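Local structure of nitronate monooxygenase family protein (4QIT) at residues I47-S52 and V74-H79; S52-G57 and P122-M127; V179-I184 and A206-L211. The protein uses flavin mononucleotide and molecular oxygen to carry out the oxidative denitrification of alkyl nitronates, with the toxin propionate 3-nitronate as its best substrate. The protein carries 1 engineered substitution. One frame throughout, in Å; residues are numbered along the deposited sequence.

Interaction 1. Residues I47-S52 and V74-H79; sequences IAITGS and VNLFCH. With FMN (flavin mononucleotide), chain C; NIE (nitroethane), chain D.
Thr50 lies over one face of the Phe77 ring, its CB 4.1 Å from the ring centroid in a CH-pi contact; at the ring edge, in its plane, sits N3 of the flavin. The segments take in the C-terminal ends of parallel strands 45-48 and 72-77, one beta-alpha-beta unit of a TIM barrel, and the loops that follow, where the active site lies. Nitroethane approaches the same ring obliquely, its C1 3.2 Å from Phe77 CZ. Parallel pairing is carried by Asn75, whose N donates to Ile47 O (2.8 Å) and whose O accepts from Ile49 N (3.1 Å). A water links Thr50 N to Asn75 O where the strands part. On the flavin face, the Asn75 side chain, with CG anti to its backbone N (chi1 179°), brings OD1 to accept from flavin N3 at 3.0 Å, a bent bond of 136°; Ala48 CB lies near flavin O4. Away from the flavin, Ile47 runs alongside Val74 against helix 54-65; Ile49, also on that helix, lies alongside Leu76, which packs on helix 124-131. Thr50 OG1 accepts a nearly straight bond (171°) from Phe77 N at 2.7 Å, and a second water joins this hydroxyl to Phe77 O.

Interaction 2. Residues S52-G57 and P122-M127; sequences SAAEKG and PTLLPM
Met127 reaches from helix 124-131 to the first turn of helix 54-65, touching Ala54 and Gly57. Its CB stands 4.4 Å from Ala54 CB. The trans chi1 (-178°) swings CG away from the backbone N and across the gap, 3.7 Å from Ala54 O. Bends at chi2 and chi3 then fold the thioether round that carbonyl: SD lies 4.1 Å from Ala54 O, and the terminal CE closes to 3.6 Å from the same oxygen while resting 4.1 Å from Gly57 C. The methyl thus lies against bare backbone, since Gly57 has no side chain to separate it from the helix.

Ala54 is the small residue at the centre of the contact. Its CB also meets Leu124 CD2 and, at 3.3 Å, Thr123 OG1. No direct hydrogen bond crosses here; a water accepts from Ala54 N and donates to Thr123 OG1, each at 2.8 Å, linking the start of helix 54-65 to Thr123. The Thr123 hydroxyl is hydrogen-bonded to Asp121 as well.

Ala53 occupies the N-cap position of helix 54-65, and its O accepts from Gly57 N. The contact joins the N-terminal turns of two outer helices of the TIM barrel, one leading into strand 72-77 and the other into strand 135-139: Met127 continues along helix 54-65 onto Arg58 and Ile61, while Leu125 turns to helix 145-153.

Interaction 3. Residues V179-I184 and A206-L211; sequences VVAQGI and ALVRLL. With FMN (flavin mononucleotide), chain C.
Ala181 CB fits among three side chains of helix 206-211: it lies 3.7 Å from Leu211 CD2, 3.9 Å from Leu207 CD2 and 4.3 Å from Val208 CG2. This is an outer strand-to-helix layer of the TIM barrel, where strand 178-182 faces helix 204-212, the next helix in the chain. Their local axes approach to 8.2 Å and run nearly antiparallel, at 148°. The short side chain of Ala181 is consistent with this close approach.

Leu207 extends across the gap, its CG turned to the far side of CB from the backbone N (chi1 -175°), and CD2 touches the strand backbone as well as Ala181 CB, reaching 3.4 Å from Gln182 O. Leu211, one helical turn later, touches both Ala181 CB and Val179 CG1 with CD2. All the direct contacts are apolar or carbon-to-backbone; no hydrogen bond joins the segments.

Further out, Leu207 and Leu211 also rest on Pro165 of helix 165-173, and Val208 and Leu211 reach strand 219-222, so the helix packs on both a neighbouring helix and the next strand. Its far side meets the second subunit: Arg209 forms a salt bridge with Asp227 of that subunit.

Gln182 follows Ala181 and points the other way, into the barrel. Its chain is extended, and both ends of the amide are held: OE1 accepts from Gly191 N, while NE2 also bonds Ser189 O. With its amide fixed this way, Gln182 NE2 donates to the ribityl O3' of flavin mononucleotide at 3.1 Å, an N-H...O angle of 163°.

Overall arrangement
Interactions 1 and 3 reach the same barrel sheet and the same flavin from separate strands, 72-77 and 178-182, their centres about 21 Å apart: Asn75 meets the isoalloxazine ring, Gln182 the ribityl chain. Interaction 1 is the most central and the most polar, joining strand to strand by backbone bonds, with Phe77 lying against nitroethane. Interaction 3 is a buried, apolar strand-to-helix layer whose helix continues to the second subunit. Interaction 2 lies farthest from the centre, yet is largely buried between two helices, with only Thr123 exposed among its touching residues. It shares Ser52 with interaction 1 and touches it where Ile49 packs on Gly57 and Leu76 on Leu124, but does not touch interaction 3.

Interaction 1. Residues I47-S52 and V74-H79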
# COMPACT_ATOMS: atom_id res chain seq x y z
N ILE A 47 -9.66 -17.15 16.68
CA ILE A 47 -10.24 -16.24 17.66
C ILE A 47 -9.17 -15.36 18.28
O ILE A 47 -7.98 -15.72 18.29
CB ILE A 47 -11.01 -16.96 18.79
CG1 ILE A 47 -10.10 -17.96 19.52
CG2 ILE A 47 -12.28 -17.64 18.25
CD1 ILE A 47 -10.74 -18.63 20.74
N ALA A 48 -9.60 -14.21 18.79
CA ALA A 48 -8.73 -13.25 19.46
C ALA A 48 -9.12 -13.20 20.94
O ALA A 48 -10.30 -13.04 21.26
CB ALA A 48 -8.87 -11.88 18.81
N ILE A 49 -8.13 -13.32 21.83
CA ILE A 49 -8.39 -13.55 23.25
C ILE A 49 -7.86 -12.41 24.13
O ILE A 49 -8.12 -12.37 25.34
CB ILE A 49 -7.78 -14.94 23.64
CG1 ILE A 49 -8.89 -15.94 23.94
CG2 ILE A 49 -6.67 -14.86 24.66
CD1 ILE A 49 -9.87 -15.99 22.83
N THR A 50 -7.14 -11.47 23.52
CA THR A 50 -6.65 -10.31 24.27
C THR A 50 -7.80 -9.50 24.87
O THR A 50 -8.87 -9.38 24.27
CB THR A 50 -5.73 -9.43 23.40
OG1 THR A 50 -4.50 -10.12 23.17
CG2 THR A 50 -5.44 -8.08 24.07
N GLY A 51 -7.61 -8.96 26.07
CA GLY A 51 -8.64 -8.16 26.70
C GLY A 51 -9.53 -8.99 27.62
O GLY A 51 -10.39 -8.44 28.30
N SER A 52 -9.31 -10.30 27.62
CA SER A 52 -10.03 -11.21 28.51
C SER A 52 -9.08 -11.80 29.53
O SER A 52 -7.91 -12.01 29.24
CB SER A 52 -10.69 -12.34 27.72
OG SER A 52 -11.74 -11.85 26.91
N VAL A 74 -5.40 -19.21 17.92
CA VAL A 74 -5.72 -18.33 19.04
C VAL A 74 -4.73 -17.17 19.04
O VAL A 74 -3.52 -17.39 19.09
CB VAL A 74 -5.68 -19.08 20.38
CG1 VAL A 74 -5.92 -18.13 21.53
CG2 VAL A 74 -6.74 -20.19 20.37
N ASN A 75 -5.25 -15.94 18.98
CA ASN A 75 -4.41 -14.77 18.78
C ASN A 75 -4.30 -13.89 20.03
O ASN A 75 -5.31 -13.63 20.71
CB ASN A 75 -4.96 -13.97 17.60
CG ASN A 75 -4.17 -12.70 17.31
OD1 ASN A 75 -4.53 -11.62 17.78
ND2 ASN A 75 -3.11 -12.83 16.52
N LEU A 76 -3.08 -13.43 20.30
CA LEU A 76 -2.83 -12.52 21.42
C LEU A 76 -2.01 -11.32 20.98
O LEU A 76 -1.06 -11.44 20.20
CB LEU A 76 -2.09 -13.26 22.56
CG LEU A 76 -2.89 -14.41 23.20
CD1 LEU A 76 -2.58 -15.73 22.52
CD2 LEU A 76 -2.66 -14.50 24.70
N PHE A 77 -2.38 -10.15 21.49
CA PHE A 77 -1.58 -8.95 21.25
C PHE A 77 -0.30 -9.02 22.07
O PHE A 77 -0.31 -9.47 23.22
CB PHE A 77 -2.35 -7.69 21.64
CG PHE A 77 -3.59 -7.45 20.82
CD1 PHE A 77 -3.90 -8.24 19.73
CD2 PHE A 77 -4.43 -6.40 21.15
CE1 PHE A 77 -5.05 -8.01 18.99
CE2 PHE A 77 -5.58 -6.15 20.41
CZ PHE A 77 -5.89 -6.96 19.33
N CYS A 78 0.80 -8.57 21.48
CA CYS A 78 2.11 -8.65 22.10
C CYS A 78 2.80 -7.29 21.96
O CYS A 78 3.99 -7.19 21.64
CB CYS A 78 2.94 -9.74 21.41
SG CYS A 78 4.36 -10.33 22.37
N HIS A 79 2.02 -6.24 22.16
CA HIS A 79 2.53 -4.87 22.13
C HIS A 79 3.43 -4.59 23.34
O HIS A 79 3.42 -5.33 24.33
CB HIS A 79 1.35 -3.88 22.11
CG HIS A 79 0.33 -4.15 23.18
ND1 HIS A 79 -0.54 -5.22 23.13
CD2 HIS A 79 0.02 -3.46 24.30
CE1 HIS A 79 -1.33 -5.18 24.19
NE2 HIS A 79 -1.02 -4.13 24.91
N1 FMN C . -5.18 -8.89 13.78
C2 FMN C . -4.78 -9.34 15.03
O2 FMN C . -3.65 -9.77 15.17
N3 FMN C . -5.64 -9.33 16.10
C4 FMN C . -6.92 -8.83 15.93
O4 FMN C . -7.72 -8.79 16.86
C4A FMN C . -7.31 -8.38 14.69
N5 FMN C . -8.59 -7.89 14.55
C5A FMN C . -9.04 -7.44 13.33
C6 FMN C . -10.34 -6.97 13.24
C7 FMN C . -10.84 -6.52 12.03
C7M FMN C . -12.26 -6.05 12.01
C8 FMN C . -10.02 -6.52 10.90
C8M FMN C . -10.55 -6.02 9.59
C9 FMN C . -8.71 -6.99 11.00
C9A FMN C . -8.20 -7.46 12.22
N10 FMN C . -6.90 -7.95 12.35
C10 FMN C . -6.46 -8.40 13.59
C1' FMN C . -5.96 -7.95 11.17
C2' FMN C . -5.96 -9.26 10.41
O2' FMN C . -5.23 -10.22 11.14
C3' FMN C . -5.29 -9.11 9.05
O3' FMN C . -4.07 -8.40 9.13
C4' FMN C . -6.23 -8.32 8.17
O4' FMN C . -7.57 -8.67 8.46
C5' FMN C . -5.94 -8.67 6.72
O5' FMN C . -6.54 -7.64 5.98
P FMN C . -7.91 -7.86 5.20
O1P FMN C . -8.10 -9.33 4.93
O2P FMN C . -7.83 -7.02 3.96
O3P FMN C . -8.96 -7.37 6.14
N3 NIE D . -8.15 -4.54 15.29
C1 NIE D . -6.47 -4.87 16.94
C2 NIE D . -7.95 -4.94 16.64
O4 NIE D . -7.42 -5.01 14.42
O5 NIE D . -8.84 -3.39 15.04
O HOH W 1 -6.20 -10.93 20.59
O HOH W 2 -2.48 -10.26 24.96

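Interaction 2. Residues S52-G57 and P122-M127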
# COMPACT_ATOMS: atom_id res chain seq x y z
N SER A 52 -9.31 -10.30 27.62
CA SER A 52 -10.03 -11.21 28.51
C SER A 52 -9.08 -11.80 29.53
O SER A 52 -7.91 -12.01 29.24
CB SER A 52 -10.69 -12.34 27.72
OG SER A 52 -11.74 -11.85 26.91
N ALA A 53 -9.58 -12.03 30.74
CA ALA A 53 -8.81 -12.77 31.74
C ALA A 53 -8.49 -14.16 31.20
O ALA A 53 -9.25 -14.70 30.39
CB ALA A 53 -9.60 -12.88 33.04
N ALA A 54 -7.38 -14.73 31.64
CA ALA A 54 -6.91 -16.00 31.09
C ALA A 54 -7.96 -17.12 31.15
O ALA A 54 -8.07 -17.92 30.22
CB ALA A 54 -5.61 -16.44 31.77
N GLU A 55 -8.74 -17.15 32.22
CA GLU A 55 -9.78 -18.17 32.36
C GLU A 55 -10.95 -17.96 31.39
O GLU A 55 -11.61 -18.92 30.98
CB GLU A 55 -10.25 -18.29 33.81
CG GLU A 55 -9.16 -18.82 34.74
CD GLU A 55 -8.61 -20.15 34.29
OE1 GLU A 55 -9.42 -21.04 33.93
OE2 GLU A 55 -7.37 -20.32 34.27
N LYS A 56 -11.20 -16.70 31.02
CA LYS A 56 -12.21 -16.42 29.99
C LYS A 56 -11.68 -16.85 28.63
O LYS A 56 -12.42 -17.42 27.82
CB LYS A 56 -12.58 -14.93 29.98
CG LYS A 56 -13.48 -14.52 28.82
CD LYS A 56 -14.78 -15.32 28.80
CE LYS A 56 -15.57 -15.07 27.53
NZ LYS A 56 -15.88 -13.63 27.34
N GLY A 57 -10.40 -16.58 28.38
CA GLY A 57 -9.74 -17.06 27.18
C GLY A 57 -9.84 -18.57 27.09
O GLY A 57 -10.12 -19.13 26.02
N PRO A 122 1.25 -12.65 32.97
CA PRO A 122 1.93 -13.94 33.12
C PRO A 122 0.98 -15.15 33.19
O PRO A 122 1.46 -16.28 33.20
CB PRO A 122 2.68 -13.78 34.45
CG PRO A 122 1.90 -12.77 35.20
CD PRO A 122 1.39 -11.81 34.17
N THR A 123 -0.33 -14.91 33.24
CA THR A 123 -1.28 -16.02 33.32
C THR A 123 -1.66 -16.60 31.94
O THR A 123 -2.25 -17.68 31.86
CB THR A 123 -2.57 -15.65 34.09
OG1 THR A 123 -3.32 -14.67 33.36
CG2 THR A 123 -2.23 -15.10 35.48
N LEU A 124 -1.32 -15.89 30.88
CA LEU A 124 -1.73 -16.31 29.53
C LEU A 124 -0.96 -17.53 29.01
O LEU A 124 -1.57 -18.49 28.53
CB LEU A 124 -1.62 -15.13 28.56
CG LEU A 124 -2.62 -14.01 28.83
CD1 LEU A 124 -2.32 -12.77 27.99
CD2 LEU A 124 -4.06 -14.48 28.61
N LEU A 125 0.36 -17.49 29.11
CA LEU A 125 1.20 -18.59 28.62
C LEU A 125 0.88 -19.95 29.26
O LEU A 125 0.69 -20.93 28.54
CB LEU A 125 2.69 -18.25 28.74
CG LEU A 125 3.70 -19.33 28.35
CD1 LEU A 125 3.49 -19.78 26.90
CD2 LEU A 125 5.12 -18.84 28.56
N PRO A 126 0.82 -20.02 30.60
CA PRO A 126 0.51 -21.35 31.14
C PRO A 126 -0.88 -21.85 30.74
O PRO A 126 -1.06 -23.06 30.56
CB PRO A 126 0.62 -21.16 32.66
CG PRO A 126 0.54 -19.68 32.88
CD PRO A 126 1.14 -19.06 31.67
N MET A 127 -1.85 -20.95 30.59
CA MET A 127 -3.17 -21.37 30.10
C MET A 127 -3.09 -21.97 28.69
O MET A 127 -3.72 -23.00 28.41
CB MET A 127 -4.17 -20.21 30.14
CG MET A 127 -5.57 -20.57 29.70
SD MET A 127 -5.85 -20.50 27.92
CE MET A 127 -5.77 -18.74 27.61
O HOH W 3 -5.72 -13.28 33.35

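Interaction 3. Residues V179-I184 and A206-L211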
# COMPACT_ATOMS: atom_id res chain seq x y z
N VAL A 179 5.52 -16.48 9.37
CA VAL A 179 5.34 -15.04 9.47
C VAL A 179 4.08 -14.66 8.70
O VAL A 179 3.85 -15.14 7.58
CB VAL A 179 6.58 -14.25 8.97
CG1 VAL A 179 6.86 -14.54 7.48
CG2 VAL A 179 6.41 -12.75 9.21
N VAL A 180 3.23 -13.85 9.33
CA VAL A 180 2.06 -13.30 8.65
C VAL A 180 2.45 -11.93 8.13
O VAL A 180 2.64 -10.98 8.90
CB VAL A 180 0.86 -13.20 9.58
CG1 VAL A 180 -0.33 -12.60 8.83
CG2 VAL A 180 0.49 -14.57 10.16
N ALA A 181 2.60 -11.83 6.82
CA ALA A 181 3.04 -10.61 6.17
C ALA A 181 1.84 -9.71 5.98
O ALA A 181 1.03 -9.95 5.08
CB ALA A 181 3.67 -10.94 4.84
N GLN A 182 1.74 -8.66 6.80
CA GLN A 182 0.60 -7.75 6.72
C GLN A 182 0.92 -6.54 5.87
O GLN A 182 1.71 -5.67 6.27
CB GLN A 182 0.18 -7.31 8.11
CG GLN A 182 -1.13 -6.54 8.11
CD GLN A 182 -1.33 -5.71 9.37
OE1 GLN A 182 -0.48 -4.89 9.71
NE2 GLN A 182 -2.46 -5.89 10.05
N GLY A 183 0.27 -6.46 4.71
CA GLY A 183 0.44 -5.33 3.81
C GLY A 183 -0.40 -4.14 4.25
O GLY A 183 -1.31 -4.26 5.09
N ILE A 184 -0.11 -2.98 3.65
CA ILE A 184 -0.81 -1.74 3.97
C ILE A 184 -2.31 -1.86 3.72
O ILE A 184 -3.11 -1.18 4.36
CB ILE A 184 -0.19 -0.52 3.21
CG1 ILE A 184 -0.58 0.81 3.87
CG2 ILE A 184 -0.62 -0.51 1.76
CD1 ILE A 184 -0.19 0.93 5.32
N ALA A 206 4.37 -6.05 -2.67
CA ALA A 206 5.81 -5.93 -2.42
C ALA A 206 6.22 -6.74 -1.19
O ALA A 206 7.22 -7.47 -1.23
CB ALA A 206 6.23 -4.47 -2.26
N LEU A 207 5.48 -6.61 -0.10
CA LEU A 207 5.88 -7.25 1.15
C LEU A 207 5.96 -8.77 1.05
O LEU A 207 6.94 -9.37 1.50
CB LEU A 207 4.96 -6.86 2.31
CG LEU A 207 5.37 -7.40 3.68
CD1 LEU A 207 6.72 -6.83 4.14
CD2 LEU A 207 4.31 -7.10 4.71
N VAL A 208 4.94 -9.38 0.46
CA VAL A 208 4.93 -10.84 0.33
C VAL A 208 6.10 -11.33 -0.52
O VAL A 208 6.78 -12.29 -0.15
CB VAL A 208 3.59 -11.34 -0.25
CG1 VAL A 208 3.64 -12.84 -0.51
CG2 VAL A 208 2.48 -11.03 0.72
N ARG A 209 6.36 -10.66 -1.63
CA ARG A 209 7.46 -11.04 -2.50
C ARG A 209 8.80 -10.89 -1.78
O ARG A 209 9.67 -11.76 -1.89
CB ARG A 209 7.46 -10.22 -3.78
CG ARG A 209 8.49 -10.70 -4.77
CD ARG A 209 7.97 -11.87 -5.63
NE ARG A 209 9.08 -12.55 -6.28
CZ ARG A 209 9.63 -13.68 -5.84
NH1 ARG A 209 10.64 -14.21 -6.50
NH2 ARG A 209 9.15 -14.28 -4.74
N LEU A 210 8.98 -9.79 -1.06
CA LEU A 210 10.23 -9.55 -0.33
C LEU A 210 10.49 -10.63 0.72
O LEU A 210 11.60 -11.14 0.84
CB LEU A 210 10.20 -8.18 0.34
CG LEU A 210 10.27 -6.96 -0.60
CD1 LEU A 210 9.93 -5.66 0.12
CD2 LEU A 210 11.65 -6.86 -1.26
N LEU A 211 9.46 -10.96 1.48
CA LEU A 211 9.60 -11.96 2.52
C LEU A 211 9.78 -13.38 1.95
O LEU A 211 10.55 -14.16 2.49
CB LEU A 211 8.43 -11.89 3.50
CG LEU A 211 8.59 -10.97 4.72
CD1 LEU A 211 9.31 -9.65 4.43
CD2 LEU A 211 7.27 -10.75 5.45
N1 FMN C . -5.18 -8.89 13.78
C2 FMN C . -4.78 -9.34 15.03
O2 FMN C . -3.65 -9.77 15.17
N3 FMN C . -5.64 -9.33 16.10
C4 FMN C . -6.92 -8.83 15.93
O4 FMN C . -7.72 -8.79 16.86
C4A FMN C . -7.31 -8.38 14.69
N5 FMN C . -8.59 -7.89 14.55
C5A FMN C . -9.04 -7.44 13.33
C6 FMN C . -10.34 -6.97 13.24
C7 FMN C . -10.84 -6.52 12.03
C7M FMN C . -12.26 -6.05 12.01
C8 FMN C . -10.02 -6.52 10.90
C8M FMN C . -10.55 -6.02 9.59
C9 FMN C . -8.71 -6.99 11.00
C9A FMN C . -8.20 -7.46 12.22
N10 FMN C . -6.90 -7.95 12.35
C10 FMN C . -6.46 -8.40 13.59
C1' FMN C . -5.96 -7.95 11.17
C2' FMN C . -5.96 -9.26 10.41
O2' FMN C . -5.23 -10.22 11.14
C3' FMN C . -5.29 -9.11 9.05
O3' FMN C . -4.07 -8.40 9.13
C4' FMN C . -6.23 -8.32 8.17
O4' FMN C . -7.57 -8.67 8.46
C5' FMN C . -5.94 -8.67 6.72
O5' FMN C . -6.54 -7.64 5.98
P FMN C . -7.91 -7.86 5.20
O1P FMN C . -8.10 -9.33 4.93
O2P FMN C . -7.83 -7.02 3.96
O3P FMN C . -8.96 -7.37 6.14